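Local coordinates for protein lysine specific cysteine protease (Porphyromonas gingivalis, PDB 3M1H) that cleaves proteins after lysine as a secreted protease that may act as a virulence factor, and is represented here by a calcium-binding beta jelly-roll adhesin domain, haemolytic when isolated, at residues G77-F83 with V173-G178; C86-Y92 with R133-G139. One frame throughout, in Å; residues are numbered along the deposited sequence.

Interaction 1: residues G77-F83 with V173-G178; sequences GGGTLTF and VVITSG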
ATOM      1  N   GLY A  77      21.116   8.007  10.608  1.00 21.75           N
ATOM      2  CA  GLY A  77      22.067   7.236   9.815  1.00 21.69           C
ATOM      3  C   GLY A  77      21.456   6.335   8.747  1.00 23.12           C
ATOM      4  O   GLY A  77      22.117   5.447   8.208  1.00 23.69           O
ATOM      5  N   GLY A  78      20.188   6.576   8.416  1.00 20.63           N
ATOM      6  CA  GLY A  78      19.464   5.710   7.519  1.00 19.05           C
ATOM      7  C   GLY A  78      18.835   4.509   8.219  1.00 18.49           C
ATOM      8  O   GLY A  78      18.870   4.335   9.442  1.00 19.40           O
ATOM      9  N   GLY A  79      18.241   3.672   7.395  1.00 17.87           N
ATOM     10  CA  GLY A  79      17.525   2.486   7.844  1.00 18.93           C
ATOM     11  C   GLY A  79      17.063   1.586   6.725  1.00 16.09           C
ATOM     12  O   GLY A  79      17.396   1.776   5.547  1.00 16.40           O
ATOM     13  N   THR A  80      16.283   0.558   7.100  1.00 14.91           N
ATOM     14  CA  THR A  80      15.810  -0.460   6.168  1.00 14.77           C
ATOM     15  C   THR A  80      14.315  -0.676   6.395  1.00 14.84           C
ATOM     16  O   THR A  80      13.886  -0.899   7.550  1.00 16.24           O
ATOM     17  CB  THR A  80      16.520  -1.815   6.326  1.00 16.69           C
ATOM     18  OG1 THR A  80      17.940  -1.587   6.270  1.00 20.92           O
ATOM     19  CG2 THR A  80      16.068  -2.818   5.216  1.00 19.58           C
ATOM     20  N   LEU A  81      13.579  -0.590   5.290  1.00 14.04           N
ATOM     21  CA  LEU A  81      12.152  -0.872   5.253  1.00 15.58           C
ATOM     22  C   LEU A  81      11.948  -2.264   4.709  1.00 14.20           C
ATOM     23  O   LEU A  81      12.496  -2.604   3.641  1.00 14.04           O
ATOM     24  CB  LEU A  81      11.437   0.132   4.336  1.00 14.66           C
ATOM     25  CG  LEU A  81      10.002  -0.154   3.900  1.00 14.21           C
ATOM     26  CD1 LEU A  81       9.046  -0.027   5.065  1.00 13.07           C
ATOM     27  CD2 LEU A  81       9.548   0.780   2.748  1.00 11.55           C
ATOM     28  N   THR A  82      11.107  -3.052   5.384  1.00 13.48           N
ATOM     29  CA  THR A  82      10.517  -4.247   4.798  1.00 10.42           C
ATOM     30  C   THR A  82       9.016  -4.208   4.966  1.00 13.28           C
ATOM     31  O   THR A  82       8.490  -3.608   5.903  1.00 12.79           O
ATOM     32  CB  THR A  82      11.038  -5.576   5.409  1.00 14.73           C
ATOM     33  OG1 THR A  82      10.713  -5.624   6.799  1.00 16.64           O
ATOM     34  CG2 THR A  82      12.546  -5.688   5.284  1.00 14.11           C
ATOM     35  N   PHE A  83       8.343  -4.819   4.011  1.00 11.67           N
ATOM     36  CA  PHE A  83       6.890  -4.877   4.004  1.00 11.65           C
ATOM     37  C   PHE A  83       6.440  -6.014   3.123  1.00 12.55           C
ATOM     38  O   PHE A  83       7.224  -6.533   2.304  1.00 12.93           O
ATOM     39  CB  PHE A  83       6.265  -3.538   3.574  1.00  9.19           C
ATOM     40  CG  PHE A  83       6.577  -3.119   2.147  1.00  9.55           C
ATOM     41  CD1 PHE A  83       5.760  -3.494   1.106  1.00 12.10           C
ATOM     42  CD2 PHE A  83       7.720  -2.385   1.872  1.00 13.13           C
ATOM     43  CE1 PHE A  83       6.047  -3.110  -0.215  1.00 16.00           C
ATOM     44  CE2 PHE A  83       7.995  -1.979   0.538  1.00 12.61           C
ATOM     45  CZ  PHE A  83       7.179  -2.361  -0.473  1.00 15.12           C
ATOM     46  N   VAL A 173       4.581  -3.788   7.906  1.00 10.79           N
ATOM     47  CA  VAL A 173       5.579  -2.758   7.601  1.00 11.08           C
ATOM     48  C   VAL A 173       6.534  -2.627   8.775  1.00 16.31           C
ATOM     49  O   VAL A 173       6.111  -2.297   9.867  1.00 15.46           O
ATOM     50  CB  VAL A 173       4.894  -1.420   7.338  1.00 12.99           C
ATOM     51  CG1 VAL A 173       5.938  -0.311   7.090  1.00 16.27           C
ATOM     52  CG2 VAL A 173       3.924  -1.511   6.147  1.00 13.97           C
ATOM     53  N   VAL A 174       7.816  -2.867   8.538  1.00 13.22           N
ATOM     54  CA  VAL A 174       8.848  -2.799   9.578  1.00 15.52           C
ATOM     55  C   VAL A 174       9.995  -1.897   9.093  1.00 13.77           C
ATOM     56  O   VAL A 174      10.438  -2.043   7.950  1.00 15.58           O
ATOM     57  CB  VAL A 174       9.412  -4.182   9.927  1.00 16.48           C
ATOM     58  CG1 VAL A 174      10.409  -4.070  11.068  1.00 16.80           C
ATOM     59  CG2 VAL A 174       8.277  -5.169  10.326  1.00 17.73           C
ATOM     60  N   ILE A 175      10.433  -0.959   9.932  1.00 13.67           N
ATOM     61  CA  ILE A 175      11.572  -0.070   9.643  1.00 13.56           C
ATOM     62  C   ILE A 175      12.551  -0.202  10.801  1.00 16.05           C
ATOM     63  O   ILE A 175      12.181  -0.071  11.979  1.00 16.74           O
ATOM     64  CB  ILE A 175      11.156   1.399   9.441  1.00 14.45           C
ATOM     65  CG1 ILE A 175      10.178   1.512   8.258  1.00 16.79           C
ATOM     66  CG2 ILE A 175      12.432   2.280   9.247  1.00 15.50           C
ATOM     67  CD1 ILE A 175       9.687   2.903   7.970  1.00 15.47           C
ATOM     68  N   THR A 176      13.793  -0.509  10.442  1.00 16.09           N
ATOM     69  CA  THR A 176      14.868  -0.653  11.405  1.00 18.13           C
ATOM     70  C   THR A 176      15.880   0.445  11.136  1.00 22.98           C
ATOM     71  O   THR A 176      16.066   0.842   9.995  1.00 21.27           O
ATOM     72  CB  THR A 176      15.561  -2.023  11.269  1.00 22.31           C
ATOM     73  OG1 THR A 176      16.212  -2.113   9.994  1.00 25.44           O
ATOM     74  CG2 THR A 176      14.549  -3.156  11.387  1.00 18.33           C
ATOM     75  N   SER A 177      16.542   0.918  12.177  1.00 21.46           N
ATOM     76  CA  SER A 177      17.520   2.006  11.993  1.00 23.68           C
ATOM     77  C   SER A 177      18.903   1.413  11.812  1.00 30.83           C
ATOM     78  O   SER A 177      19.155   0.271  12.210  1.00 32.70           O
ATOM     79  CB  SER A 177      17.491   2.974  13.166  1.00 25.10           C
ATOM     80  OG  SER A 177      17.596   2.267  14.385  1.00 26.69           O
ATOM     81  N   GLY A 178      19.788   2.190  11.195  1.00 32.34           N
ATOM     82  CA  GLY A 178      21.180   1.798  10.997  1.00 36.17           C
ATOM     83  C   GLY A 178      21.540   1.828   9.527  1.00 38.93           C
ATOM     84  O   GLY A 178      20.827   1.257   8.696  1.00 44.93           O
TER
HETATM   85  O   HOH W   1      18.613  -1.032   8.928  1.00 36.22           O

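Interaction 2: residues C86-Y92 with R133-G139; sequences CAQDANY and RGTRAQG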
ATOM      1  N   CYS A  86       0.499  -7.850  -1.722  1.00 11.91           N
ATOM      2  CA  CYS A  86      -0.095  -8.770  -2.670  1.00 12.11           C
ATOM      3  C   CYS A  86      -1.231  -8.114  -3.434  1.00 14.49           C
ATOM      4  O   CYS A  86      -1.785  -7.085  -3.002  1.00 13.20           O
ATOM      5  CB  CYS A  86      -0.604 -10.045  -1.973  1.00 16.04           C
ATOM      6  SG  CYS A  86      -2.151  -9.925  -1.034  1.00 17.87           S
ATOM      7  N   ALA A  87      -1.608  -8.743  -4.544  1.00 13.58           N
ATOM      8  CA  ALA A  87      -2.807  -8.408  -5.227  1.00 13.61           C
ATOM      9  C   ALA A  87      -3.977  -9.086  -4.555  1.00 12.78           C
ATOM     10  O   ALA A  87      -3.947 -10.308  -4.306  1.00 13.89           O
ATOM     11  CB  ALA A  87      -2.693  -8.870  -6.724  1.00 15.02           C
ATOM     12  N   GLN A  88      -5.059  -8.377  -4.282  1.00 15.17           N
ATOM     13  CA  GLN A  88      -6.215  -9.057  -3.676  1.00 13.53           C
ATOM     14  C   GLN A  88      -6.884 -10.130  -4.562  1.00 12.93           C
ATOM     15  O   GLN A  88      -7.344 -11.148  -4.079  1.00 14.75           O
ATOM     16  CB  GLN A  88      -7.287  -8.050  -3.199  1.00 14.58           C
ATOM     17  CG  GLN A  88      -8.544  -8.711  -2.664  1.00 13.49           C
ATOM     18  CD  GLN A  88      -8.291  -9.605  -1.466  1.00 14.15           C
ATOM     19  OE1 GLN A  88      -7.236  -9.498  -0.851  1.00 13.38           O
ATOM     20  NE2 GLN A  88      -9.238 -10.477  -1.134  1.00 15.70           N
ATOM     21  N   ASP A  89      -6.908  -9.873  -5.870  1.00 14.99           N
ATOM     22  CA  ASP A  89      -7.379 -10.861  -6.823  1.00 15.47           C
ATOM     23  C   ASP A  89      -6.179 -11.319  -7.638  1.00 15.30           C
ATOM     24  O   ASP A  89      -5.685 -10.548  -8.448  1.00 17.54           O
ATOM     25  CB  ASP A  89      -8.464 -10.240  -7.714  1.00 16.77           C
ATOM     26  CG  ASP A  89      -9.199 -11.278  -8.559  1.00 20.61           C
ATOM     27  OD1 ASP A  89      -8.600 -12.332  -8.881  1.00 18.00           O
ATOM     28  OD2 ASP A  89     -10.366 -11.011  -8.914  1.00 22.44           O
ATOM     29  N   ALA A  90      -5.720 -12.558  -7.418  1.00 16.76           N
ATOM     30  CA  ALA A  90      -4.575 -13.097  -8.157  1.00 18.04           C
ATOM     31  C   ALA A  90      -4.751 -12.993  -9.676  1.00 19.32           C
ATOM     32  O   ALA A  90      -3.760 -12.990 -10.385  1.00 22.51           O
ATOM     33  CB  ALA A  90      -4.312 -14.563  -7.766  1.00 20.13           C
ATOM     34  N   ASN A  91      -6.001 -12.924 -10.138  1.00 17.33           N
ATOM     35  CA  ASN A  91      -6.346 -12.902 -11.570  1.00 20.28           C
ATOM     36  C   ASN A  91      -6.584 -11.516 -12.189  1.00 22.43           C
ATOM     37  O   ASN A  91      -6.829 -11.373 -13.396  1.00 21.98           O
ATOM     38  CB  ASN A  91      -7.572 -13.787 -11.786  1.00 20.74           C
ATOM     39  CG  ASN A  91      -7.383 -15.162 -11.217  1.00 28.30           C
ATOM     40  OD1 ASN A  91      -6.486 -15.899 -11.641  1.00 30.38           O
ATOM     41  ND2 ASN A  91      -8.189 -15.513 -10.229  1.00 27.60           N
ATOM     42  N   TYR A  92      -6.535 -10.487 -11.335  1.00 20.91           N
ATOM     43  CA  TYR A  92      -6.487  -9.090 -11.751  1.00 20.49           C
ATOM     44  C   TYR A  92      -5.403  -8.446 -10.903  1.00 19.40           C
ATOM     45  O   TYR A  92      -5.678  -7.582 -10.035  1.00 18.40           O
ATOM     46  CB  TYR A  92      -7.809  -8.373 -11.523  1.00 19.33           C
ATOM     47  CG  TYR A  92      -8.997  -8.921 -12.240  1.00 22.95           C
ATOM     48  CD1 TYR A  92      -9.412  -8.425 -13.462  1.00 27.59           C
ATOM     49  CD2 TYR A  92      -9.758  -9.903 -11.636  1.00 28.26           C
ATOM     50  CE1 TYR A  92     -10.568  -8.952 -14.088  1.00 28.65           C
ATOM     51  CE2 TYR A  92     -10.881 -10.415 -12.224  1.00 30.98           C
ATOM     52  CZ  TYR A  92     -11.279  -9.950 -13.451  1.00 27.67           C
ATOM     53  OH  TYR A  92     -12.413 -10.519 -13.972  1.00 30.25           O
ATOM     54  N   ARG A 133     -15.300  -9.061  -9.024  1.00 18.14           N
ATOM     55  CA  ARG A 133     -13.960  -9.567  -8.914  1.00 16.54           C
ATOM     56  C   ARG A 133     -13.662  -9.961  -7.472  1.00 15.26           C
ATOM     57  O   ARG A 133     -14.511  -9.861  -6.591  1.00 18.35           O
ATOM     58  CB  ARG A 133     -12.989  -8.536  -9.445  1.00 18.65           C
ATOM     59  CG  ARG A 133     -13.336  -8.171 -10.867  1.00 18.11           C
ATOM     60  CD  ARG A 133     -12.459  -7.106 -11.413  1.00 19.20           C
ATOM     61  NE  ARG A 133     -12.963  -6.706 -12.735  1.00 21.80           N
ATOM     62  CZ  ARG A 133     -12.435  -5.780 -13.520  1.00 22.79           C
ATOM     63  NH1 ARG A 133     -11.337  -5.098 -13.203  1.00 21.36           N
ATOM     64  NH2 ARG A 133     -13.020  -5.537 -14.685  1.00 27.27           N
ATOM     65  N   GLY A 134     -12.468 -10.486  -7.252  1.00 15.48           N
ATOM     66  CA  GLY A 134     -12.111 -10.971  -5.918  1.00 14.26           C
ATOM     67  C   GLY A 134     -12.828 -12.242  -5.487  1.00 18.68           C
ATOM     68  O   GLY A 134     -12.888 -12.546  -4.303  1.00 17.38           O
ATOM     69  N   THR A 135     -13.328 -13.016  -6.445  1.00 19.69           N
ATOM     70  CA  THR A 135     -14.150 -14.198  -6.159  1.00 23.49           C
ATOM     71  C   THR A 135     -13.353 -15.495  -6.058  1.00 22.35           C
ATOM     72  O   THR A 135     -13.933 -16.544  -5.775  1.00 23.01           O
ATOM     73  CB  THR A 135     -15.227 -14.440  -7.243  1.00 22.58           C
ATOM     74  OG1 THR A 135     -14.594 -14.689  -8.507  1.00 24.71           O
ATOM     75  CG2 THR A 135     -16.171 -13.235  -7.354  1.00 24.52           C
ATOM     76  N   ARG A 136     -12.047 -15.439  -6.282  1.00 21.16           N
ATOM     77  CA  ARG A 136     -11.224 -16.653  -6.263  1.00 20.69           C
ATOM     78  C   ARG A 136     -10.093 -16.460  -5.286  1.00 23.05           C
ATOM     79  O   ARG A 136     -10.326 -16.045  -4.160  1.00 25.23           O
ATOM     80  CB  ARG A 136     -10.723 -17.022  -7.673  1.00 24.71           C
ATOM     81  CG  ARG A 136     -11.812 -17.174  -8.714  1.00 27.01           C
ATOM     82  CD  ARG A 136     -11.167 -17.436 -10.068  1.00 26.45           C
ATOM     83  NE  ARG A 136     -12.158 -17.587 -11.117  1.00 30.17           N
ATOM     84  CZ  ARG A 136     -12.727 -16.588 -11.775  1.00 30.58           C
ATOM     85  NH1 ARG A 136     -12.415 -15.321 -11.499  1.00 32.56           N
ATOM     86  NH2 ARG A 136     -13.614 -16.857 -12.728  1.00 37.36           N
ATOM     87  N   ALA A 137      -8.860 -16.740  -5.701  1.00 20.93           N
ATOM     88  CA  ALA A 137      -7.768 -16.732  -4.749  1.00 20.23           C
ATOM     89  C   ALA A 137      -7.135 -15.353  -4.649  1.00 19.12           C
ATOM     90  O   ALA A 137      -7.087 -14.565  -5.607  1.00 18.74           O
ATOM     91  CB  ALA A 137      -6.729 -17.774  -5.118  1.00 23.84           C
ATOM     92  N   GLN A 138      -6.642 -15.071  -3.463  1.00 18.18           N
ATOM     93  CA  GLN A 138      -5.768 -13.944  -3.271  1.00 16.45           C
ATOM     94  C   GLN A 138      -4.409 -14.181  -3.943  1.00 18.45           C
ATOM     95  O   GLN A 138      -3.944 -15.326  -4.054  1.00 20.68           O
ATOM     96  CB  GLN A 138      -5.639 -13.757  -1.743  1.00 18.99           C
ATOM     97  CG  GLN A 138      -5.358 -12.409  -1.257  1.00 20.59           C
ATOM     98  CD  GLN A 138      -5.215 -12.371   0.265  1.00 19.28           C
ATOM     99  OE1 GLN A 138      -4.602 -13.247   0.875  1.00 22.87           O
ATOM    100  NE2 GLN A 138      -5.744 -11.315   0.869  1.00 14.30           N
ATOM    101  N   GLY A 139      -3.754 -13.115  -4.361  1.00 18.16           N
ATOM    102  CA  GLY A 139      -2.408 -13.206  -4.869  1.00 19.04           C
ATOM    103  C   GLY A 139      -1.466 -13.609  -3.752  1.00 16.62           C
ATOM    104  O   GLY A 139      -1.765 -13.426  -2.568  1.00 18.86           O
TER
HETATM  105  O   HOH W   2     -11.902 -10.719  -2.314  1.00 19.01           O
HETATM  106  O   HOH W   3      -9.667 -12.620  -3.913  1.00 21.47           O
HETATM  107  O   HOH W   4      -9.680 -13.659  -6.722  1.00 24.61           O
HETATM  108  O   HOH W   5      -7.665 -17.544  -8.529  1.00 32.07           O

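Interaction 1: residues G77-F83 with V173-G178
Leu81 pairs with Ile175, and Thr82 with Val174, where strand 79-83 runs antiparallel to strand 173-177. The two are neighbours in one sheet of the beta jelly roll of this adhesin domain. The strand axes come within 4.6 Å and lie at 167°.

Backbone bonds hold the strands together. Thr82 and Val174 form one hydrogen-bonded pair, with the N of each bound to the O of the other. Thr80 and Thr176 form the next in the same way, and Leu81 with Ile175 is the non-hydrogen-bonded pair between them. Beyond the last bridge, Gly178 N donates to Gly78 O and arrives well above the carbonyl plane. CA-H...O contacts lie between these bonds, such as Ile175 CA to Thr80 O at 3.2 Å. Gly79 CA is 3.1 Å from Thr176 O, and the lack of a side chain on Gly79 lets the strands come this close.

Apolar contacts fill the face with Leu81 and Ile175. Leu81 CG is anti to the backbone N (chi1 166°), and CD1 reaches across the strands. That one methyl touches both Val173 CG1 and Ile175 CG1, each at 3.7 Å. Val99 of strand 96-102, in the second sheet, also packs on Leu81. The ring of Phe83 leads away from Val173 and meets Phe157 edge-to-face. This side belongs to the interior between the two sheets.

The other face is more polar. Thr82 and Val174 lie side by side, with Thr82 OG1 against Val174 CB. Thr80 and Thr176 also point the same way. Thr80 OG1 has a further hydrogen bond to Gln147 OE1 on strand 142-148. Water 1 donates to Thr80 OG1 and hydrogen-bonds to Thr176 OG1, each at 2.8 Å, and it also donates to Gly178 O.

Interaction 2: residues C86-Y92 with R133-G139
Ala87 O accepts from Gly139 N at 2.8 Å and Ala137 O from Ala90 N at 3.0 Å, joining the end of strand 79-87 and the type I turn Asp89-Tyr92 to the loop 133-139. Asp89 OD1 takes Asn91 N in an Asx turn, and OD2 receives Gly134 N at 2.7 Å from above the carboxylate plane.

Arg133 lies flat over one face of the Tyr92 ring, with guanidinium and ring planes 1° apart. Arg133 CD sits over the ring centre at 3.6 Å, and NE is above CE1. The extended arginine chain carries the guanidinium out over the rim of the ring, where NH1 meets Asp164 in a salt bridge and the carbonyl O of Phe165. Tyr92 OH bonds Glu130.

Gln138 NE2 donates to Gln88 OE1 at 2.9 Å, with the two amide planes nearly perpendicular. The bend at chi2 (61°) turns the Gln88 amide back to this loop. Asn169 ND2 also binds Gln88 OE1, and Ala42 O also accepts from Gln138 NE2.

Water 2 bridges Gln88 NE2 and Gly134 O. Polar bonds and a stacked arginine fix this irregular loop. Arg133 and Arg136, which salt-bridges Glu130, may stabilise the Asp89 charge without their guanidinium groups touching it.

Both interactions use strand 79-87, but at its two ends, and their centres are 29 Å apart on opposite sides of the centre of the chain. Interaction 1 joins neighbouring strands of one sheet. It has a regular ladder, with one buried apolar face and one more polar face. Interaction 2 begins where that strand ends, and along the chain it is nested inside the loop closed by interaction 1. Its partner is a loop without regular structure and is partly exposed. Only two backbone bonds cross there, and carboxylate, amide and guanidinium groups supply much of the rest. Several waters bridge interaction 2, against one in interaction 1.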